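Local coordinates for alpha-/beta-galactoside alpha-2,3-sialyltransferase (Photobacterium phosphoreum, PDB 2ZWI), which probably transfers sialic acid from a CMP-activated donor to galactosides, forming alpha-2,3 linkages, and binds CMP between its two GT-B-type domains, at residues 83-97 with 152-166. Residues are numbered along the deposited sequence; the frame is centred on the assembly and turned at random.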
loop_
_atom_site.group_PDB
_atom_site.type_symbol
_atom_site.label_atom_id
_atom_site.label_comp_id
_atom_site.label_asym_id
_atom_site.label_seq_id
_atom_site.Cartn_x
_atom_site.Cartn_y
_atom_site.Cartn_z
ATOM N N THR A 83 5.421 6.330 1.925
ATOM C CA THR A 83 6.880 6.204 1.832
ATOM C C THR A 83 7.437 6.617 0.450
ATOM O O THR A 83 8.328 7.449 0.381
ATOM C CB THR A 83 7.346 4.785 2.228
ATOM O OG1 THR A 83 6.730 4.420 3.473
ATOM C CG2 THR A 83 8.855 4.741 2.394
ATOM N N LEU A 84 6.897 6.064 -0.636
ATOM C CA LEU A 84 7.343 6.449 -1.975
ATOM C C LEU A 84 7.239 7.973 -2.170
ATOM O O LEU A 84 8.114 8.598 -2.750
ATOM C CB LEU A 84 6.517 5.730 -3.050
ATOM C CG LEU A 84 6.955 5.892 -4.515
ATOM C CD1 LEU A 84 8.359 5.314 -4.728
ATOM C CD2 LEU A 84 5.940 5.223 -5.420
ATOM N N TRP A 85 6.152 8.545 -1.662
ATOM C CA TRP A 85 5.867 9.965 -1.779
ATOM C C TRP A 85 6.270 10.730 -0.520
ATOM O O TRP A 85 5.593 11.667 -0.096
ATOM C CB TRP A 85 4.381 10.151 -2.098
ATOM C CG TRP A 85 4.038 9.618 -3.453
ATOM C CD1 TRP A 85 3.288 8.512 -3.743
ATOM C CD2 TRP A 85 4.478 10.147 -4.708
ATOM N NE1 TRP A 85 3.214 8.335 -5.104
ATOM C CE2 TRP A 85 3.937 9.326 -5.718
ATOM C CE3 TRP A 85 5.267 11.247 -5.075
ATOM C CZ2 TRP A 85 4.159 9.568 -7.075
ATOM C CZ3 TRP A 85 5.487 11.493 -6.424
ATOM C CH2 TRP A 85 4.935 10.656 -7.409
ATOM N N ALA A 86 7.395 10.333 0.068
ATOM C CA ALA A 86 7.934 11.026 1.242
ATOM C C ALA A 86 8.104 12.528 0.976
ATOM O O ALA A 86 8.127 13.321 1.913
ATOM C CB ALA A 86 9.268 10.407 1.665
ATOM N N VAL A 87 8.219 12.911 -0.297
ATOM C CA VAL A 87 8.307 14.339 -0.673
ATOM C C VAL A 87 7.170 15.179 -0.063
ATOM O O VAL A 87 7.387 16.326 0.333
ATOM C CB VAL A 87 8.366 14.553 -2.229
ATOM C CG1 VAL A 87 7.048 14.181 -2.893
ATOM C CG2 VAL A 87 8.765 16.001 -2.573
ATOM N N ASP A 88 5.966 14.617 0.004
ATOM C CA ASP A 88 4.846 15.327 0.610
ATOM C C ASP A 88 5.095 15.587 2.096
ATOM O O ASP A 88 4.839 16.684 2.571
ATOM C CB ASP A 88 3.529 14.581 0.393
ATOM C CG ASP A 88 3.140 14.494 -1.075
ATOM O OD1 ASP A 88 2.464 13.519 -1.435
ATOM O OD2 ASP A 88 3.500 15.394 -1.868
ATOM N N VAL A 89 5.609 14.599 2.829
ATOM C CA VAL A 89 5.936 14.860 4.240
ATOM C C VAL A 89 7.156 15.790 4.410
ATOM O O VAL A 89 7.171 16.608 5.321
ATOM C CB VAL A 89 5.886 13.586 5.207
ATOM C CG1 VAL A 89 5.502 12.300 4.489
ATOM C CG2 VAL A 89 7.123 13.450 6.093
ATOM N N VAL A 90 8.131 15.708 3.505
ATOM C CA VAL A 90 9.238 16.688 3.470
ATOM C C VAL A 90 8.725 18.142 3.468
ATOM O O VAL A 90 9.180 18.980 4.257
ATOM C CB VAL A 90 10.181 16.466 2.245
ATOM C CG1 VAL A 90 11.167 17.631 2.094
ATOM C CG2 VAL A 90 10.945 15.149 2.378
ATOM N N ASN A 91 7.768 18.431 2.590
ATOM C CA ASN A 91 7.214 19.778 2.478
ATOM C C ASN A 91 6.383 20.203 3.698
ATOM O O ASN A 91 6.334 21.383 4.038
ATOM C CB ASN A 91 6.412 19.917 1.183
ATOM C CG ASN A 91 7.299 20.213 -0.011
ATOM O OD1 ASN A 91 7.665 21.369 -0.251
ATOM N ND2 ASN A 91 7.661 19.170 -0.766
ATOM N N ILE A 92 5.746 19.232 4.354
ATOM C CA ILE A 92 5.070 19.490 5.619
ATOM C C ILE A 92 6.098 19.788 6.722
ATOM O O ILE A 92 5.957 20.777 7.451
ATOM C CB ILE A 92 4.081 18.344 6.006
ATOM C CG1 ILE A 92 2.932 18.268 4.987
ATOM C CG2 ILE A 92 3.519 18.566 7.430
ATOM C CD1 ILE A 92 2.210 16.893 4.893
ATOM N N ILE A 93 7.147 18.967 6.819
ATOM C CA ILE A 93 8.233 19.220 7.785
ATOM C C ILE A 93 8.892 20.594 7.571
ATOM O O ILE A 93 9.104 21.354 8.525
ATOM C CB ILE A 93 9.332 18.118 7.761
ATOM C CG1 ILE A 93 8.764 16.743 8.161
ATOM C CG2 ILE A 93 10.472 18.496 8.701
ATOM C CD1 ILE A 93 9.732 15.547 7.889
ATOM N N LYS A 94 9.240 20.884 6.319
ATOM C CA LYS A 94 9.783 22.181 5.910
ATOM C C LYS A 94 8.945 23.352 6.463
ATOM O O LYS A 94 9.489 24.283 7.056
ATOM C CB LYS A 94 9.870 22.223 4.373
ATOM C CG LYS A 94 10.442 23.504 3.743
ATOM C CD LYS A 94 11.225 23.142 2.467
ATOM C CE LYS A 94 10.439 23.348 1.180
ATOM N NZ LYS A 94 11.074 24.439 0.335
ATOM N N SER A 95 7.625 23.275 6.297
ATOM C CA SER A 95 6.721 24.352 6.712
ATOM C C SER A 95 6.678 24.522 8.235
ATOM O O SER A 95 6.711 25.648 8.735
ATOM C CB SER A 95 5.316 24.119 6.153
ATOM O OG SER A 95 5.351 23.917 4.748
ATOM N N ILE A 96 6.612 23.407 8.964
ATOM C CA ILE A 96 6.659 23.413 10.438
ATOM C C ILE A 96 7.971 23.999 10.992
ATOM O O ILE A 96 7.938 24.886 11.863
ATOM C CB ILE A 96 6.442 21.987 11.034
ATOM C CG1 ILE A 96 5.057 21.448 10.675
ATOM C CG2 ILE A 96 6.648 21.993 12.559
ATOM C CD1 ILE A 96 4.881 19.973 10.972
ATOM N N GLU A 97 9.107 23.490 10.507
ATOM C CA GLU A 97 10.445 23.937 10.945
ATOM C C GLU A 97 10.705 25.421 10.665
ATOM O O GLU A 97 11.343 26.105 11.476
ATOM C CB GLU A 97 11.559 23.112 10.281
ATOM C CG GLU A 97 11.545 21.601 10.574
ATOM C CD GLU A 97 12.113 21.228 11.943
ATOM O OE1 GLU A 97 12.231 22.114 12.828
ATOM O OE2 GLU A 97 12.448 20.032 12.140
ATOM N N PHE A 152 13.941 16.770 -3.533
ATOM C CA PHE A 152 13.948 15.478 -2.856
ATOM C C PHE A 152 13.910 14.316 -3.847
ATOM O O PHE A 152 12.943 14.154 -4.598
ATOM C CB PHE A 152 12.813 15.369 -1.825
ATOM C CG PHE A 152 12.822 14.067 -1.057
ATOM C CD1 PHE A 152 13.699 13.881 0.014
ATOM C CD2 PHE A 152 11.978 13.018 -1.426
ATOM C CE1 PHE A 152 13.722 12.676 0.721
ATOM C CE2 PHE A 152 11.998 11.816 -0.735
ATOM C CZ PHE A 152 12.876 11.644 0.341
ATOM N N ASP A 153 14.970 13.515 -3.835
ATOM C CA ASP A 153 15.044 12.297 -4.637
ATOM C C ASP A 153 14.510 11.120 -3.822
ATOM O O ASP A 153 15.054 10.802 -2.769
ATOM C CB ASP A 153 16.490 12.025 -5.061
ATOM C CG ASP A 153 16.608 10.837 -6.004
ATOM O OD1 ASP A 153 17.680 10.188 -6.015
ATOM O OD2 ASP A 153 15.624 10.552 -6.730
ATOM N N ASN A 154 13.441 10.486 -4.300
ATOM C CA ASN A 154 12.820 9.396 -3.549
ATOM C C ASN A 154 13.516 8.030 -3.727
ATOM O O ASN A 154 12.883 7.000 -3.964
ATOM C CB ASN A 154 11.301 9.351 -3.756
ATOM C CG ASN A 154 10.898 8.985 -5.167
ATOM O OD1 ASN A 154 11.721 8.913 -6.080
ATOM N ND2 ASN A 154 9.619 8.722 -5.345
ATOM N N SER A 155 14.836 8.048 -3.615
ATOM C CA SER A 155 15.636 6.834 -3.657
ATOM C C SER A 155 15.414 6.050 -2.356
ATOM O O SER A 155 14.927 6.603 -1.370
ATOM C CB SER A 155 17.109 7.210 -3.801
ATOM O OG SER A 155 17.503 7.995 -2.687
ATOM N N ILE A 156 15.769 4.767 -2.364
ATOM C CA ILE A 156 15.610 3.903 -1.187
ATOM C C ILE A 156 16.262 4.465 0.073
ATOM O O ILE A 156 15.624 4.537 1.136
ATOM C CB ILE A 156 16.124 2.461 -1.465
ATOM C CG1 ILE A 156 15.020 1.628 -2.104
ATOM C CG2 ILE A 156 16.642 1.780 -0.171
ATOM C CD1 ILE A 156 13.625 1.754 -1.433
ATOM N N GLU A 157 17.521 4.881 -0.053
ATOM C CA GLU A 157 18.274 5.398 1.089
ATOM C C GLU A 157 17.636 6.654 1.716
ATOM O O GLU A 157 17.755 6.880 2.927
ATOM C CB GLU A 157 19.750 5.621 0.715
ATOM C CG GLU A 157 20.028 6.708 -0.352
ATOM C CD GLU A 157 20.012 6.198 -1.788
ATOM O OE1 GLU A 157 19.439 5.116 -2.076
ATOM O OE2 GLU A 157 20.571 6.898 -2.648
ATOM N N ASN A 158 16.955 7.452 0.895
ATOM C CA ASN A 158 16.296 8.683 1.349
ATOM C C ASN A 158 14.948 8.437 1.989
ATOM O O ASN A 158 14.709 8.863 3.121
ATOM C CB ASN A 158 16.144 9.681 0.188
ATOM C CG ASN A 158 17.464 10.337 -0.192
ATOM O OD1 ASN A 158 18.468 10.167 0.488
ATOM N ND2 ASN A 158 17.457 11.100 -1.280
ATOM N N ILE A 159 14.070 7.745 1.265
ATOM C CA ILE A 159 12.714 7.477 1.765
ATOM C C ILE A 159 12.725 6.608 3.027
ATOM O O ILE A 159 11.903 6.815 3.907
ATOM C CB ILE A 159 11.759 6.943 0.663
ATOM C CG1 ILE A 159 12.136 5.522 0.215
ATOM C CG2 ILE A 159 11.746 7.905 -0.526
ATOM C CD1 ILE A 159 11.212 4.939 -0.850
ATOM N N TYR A 160 13.680 5.678 3.130
ATOM C CA TYR A 160 13.840 4.904 4.366
ATOM C C TYR A 160 14.865 5.492 5.356
ATOM O O TYR A 160 15.309 4.803 6.291
ATOM C CB TYR A 160 14.131 3.421 4.065
ATOM C CG TYR A 160 12.937 2.647 3.534
ATOM C CD1 TYR A 160 11.848 2.357 4.359
ATOM C CD2 TYR A 160 12.900 2.195 2.214
ATOM C CE1 TYR A 160 10.737 1.645 3.880
ATOM C CE2 TYR A 160 11.807 1.467 1.728
ATOM C CZ TYR A 160 10.725 1.198 2.570
ATOM O OH TYR A 160 9.636 0.490 2.100
ATOM N N GLY A 161 15.223 6.767 5.177
ATOM C CA GLY A 161 16.320 7.350 5.946
ATOM C C GLY A 161 15.949 8.424 6.957
ATOM O O GLY A 161 16.841 9.070 7.519
ATOM N N PHE A 162 14.651 8.603 7.205
ATOM C CA PHE A 162 14.161 9.698 8.063
ATOM C C PHE A 162 14.366 9.473 9.562
ATOM O O PHE A 162 14.402 10.448 10.325
ATOM C CB PHE A 162 12.671 9.979 7.807
ATOM C CG PHE A 162 12.392 10.769 6.556
ATOM C CD1 PHE A 162 12.010 12.105 6.636
ATOM C CD2 PHE A 162 12.488 10.167 5.294
ATOM C CE1 PHE A 162 11.742 12.848 5.482
ATOM C CE2 PHE A 162 12.218 10.894 4.132
ATOM C CZ PHE A 162 11.845 12.235 4.220
ATOM N N SER A 163 14.478 8.212 10.002
ATOM C CA SER A 163 14.704 7.943 11.440
ATOM C C SER A 163 16.053 8.501 11.949
ATOM O O SER A 163 16.277 8.606 13.163
ATOM C CB SER A 163 14.542 6.457 11.774
ATOM O OG SER A 163 15.692 5.706 11.402
ATOM N N GLN A 164 16.936 8.863 11.013
ATOM C CA GLN A 164 18.166 9.591 11.339
ATOM C C GLN A 164 17.882 11.014 11.824
ATOM O O GLN A 164 18.708 11.615 12.508
ATOM C CB GLN A 164 19.101 9.632 10.118
ATOM C CG GLN A 164 19.575 8.255 9.653
ATOM C CD GLN A 164 20.291 8.283 8.304
ATOM O OE1 GLN A 164 21.492 8.029 8.229
ATOM N NE2 GLN A 164 19.555 8.585 7.234
ATOM N N LEU A 165 16.713 11.548 11.471
ATOM C CA LEU A 165 16.386 12.950 11.750
ATOM C C LEU A 165 15.269 13.149 12.760
ATOM O O LEU A 165 15.296 14.118 13.528
ATOM C CB LEU A 165 16.016 13.691 10.461
ATOM C CG LEU A 165 17.075 14.112 9.435
ATOM C CD1 LEU A 165 18.217 14.860 10.104
ATOM C CD2 LEU A 165 17.586 12.925 8.666
ATOM N N TYR A 166 14.272 12.262 12.725
ATOM C CA TYR A 166 13.079 12.379 13.553
ATOM C C TYR A 166 12.670 11.004 14.082
ATOM O O TYR A 166 12.998 9.984 13.465
ATOM C CB TYR A 166 11.909 12.967 12.734
ATOM C CG TYR A 166 12.196 14.336 12.145
ATOM C CD1 TYR A 166 12.752 14.464 10.874
ATOM C CD2 TYR A 166 11.915 15.497 12.866
ATOM C CE1 TYR A 166 13.028 15.723 10.331
ATOM C CE2 TYR A 166 12.190 16.766 12.336
ATOM C CZ TYR A 166 12.744 16.863 11.066
ATOM O OH TYR A 166 13.019 18.098 10.534
#
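Phe152 lies against the first turns of helix 86-98 and meets Ala86, Val87 and Val90. CB of Phe152 passes CG2 of Val87 at 4.2 Å. Its CG is anti to the backbone N (chi1 -177°), which carries the ring across to the helix. CD2 then comes near the backbone N and CA of Val87. CE2 and CZ touch CB of Ala86. CD1, CE1 and CG lie under CG2 of Val90. Val90 CG2 sits over one face of the Phe152 ring, 4.0 Å from the centroid, in a CH-pi contact. The same Val90 CG2 meets the edge of Phe162, 3.6 Å from its CZ, so one methyl links two rings. CE2 of Phe162 also touches CB of Ala86, while its CE1 approaches CD1 of Ile93. Ile159 CG2 touches Ala86 CB as well, and Ile159 CB lies against Thr83 O.

A hydrogen bond lies toward each end of the contact. Asn154 ND2 donates to Leu84 O (3.0 Å, N-H...O angle 163°). The oxygen lies close to the amide plane of Asn154, and OD1 of this amide is held by Arg119. At the far end Tyr166 OH donates to Glu97 OE2 at 2.6 Å. The carboxylate oxygen uses its anti lone pair and lies at the edge of the tyrosine ring. Ile93 CG2 packs against the same hydroxyl end. Before the helix, Thr83 CG2 lies over a face of Tyr160, whose OH bonds to Asp111.

The contact belongs to the domain with the seven-stranded parallel sheet, in a GT-B family protein. Thr83 and Ala86 also touch Phe109 of strand 104-110, and Phe162 touches Leu107. Helix 58-70 packs on Ile92 and Ile96. Helix 114-125 touches Ile156 and Tyr160, and helix 128-147 touches Phe152 and Leu165; segment 152-166 then leads into strand 168-172.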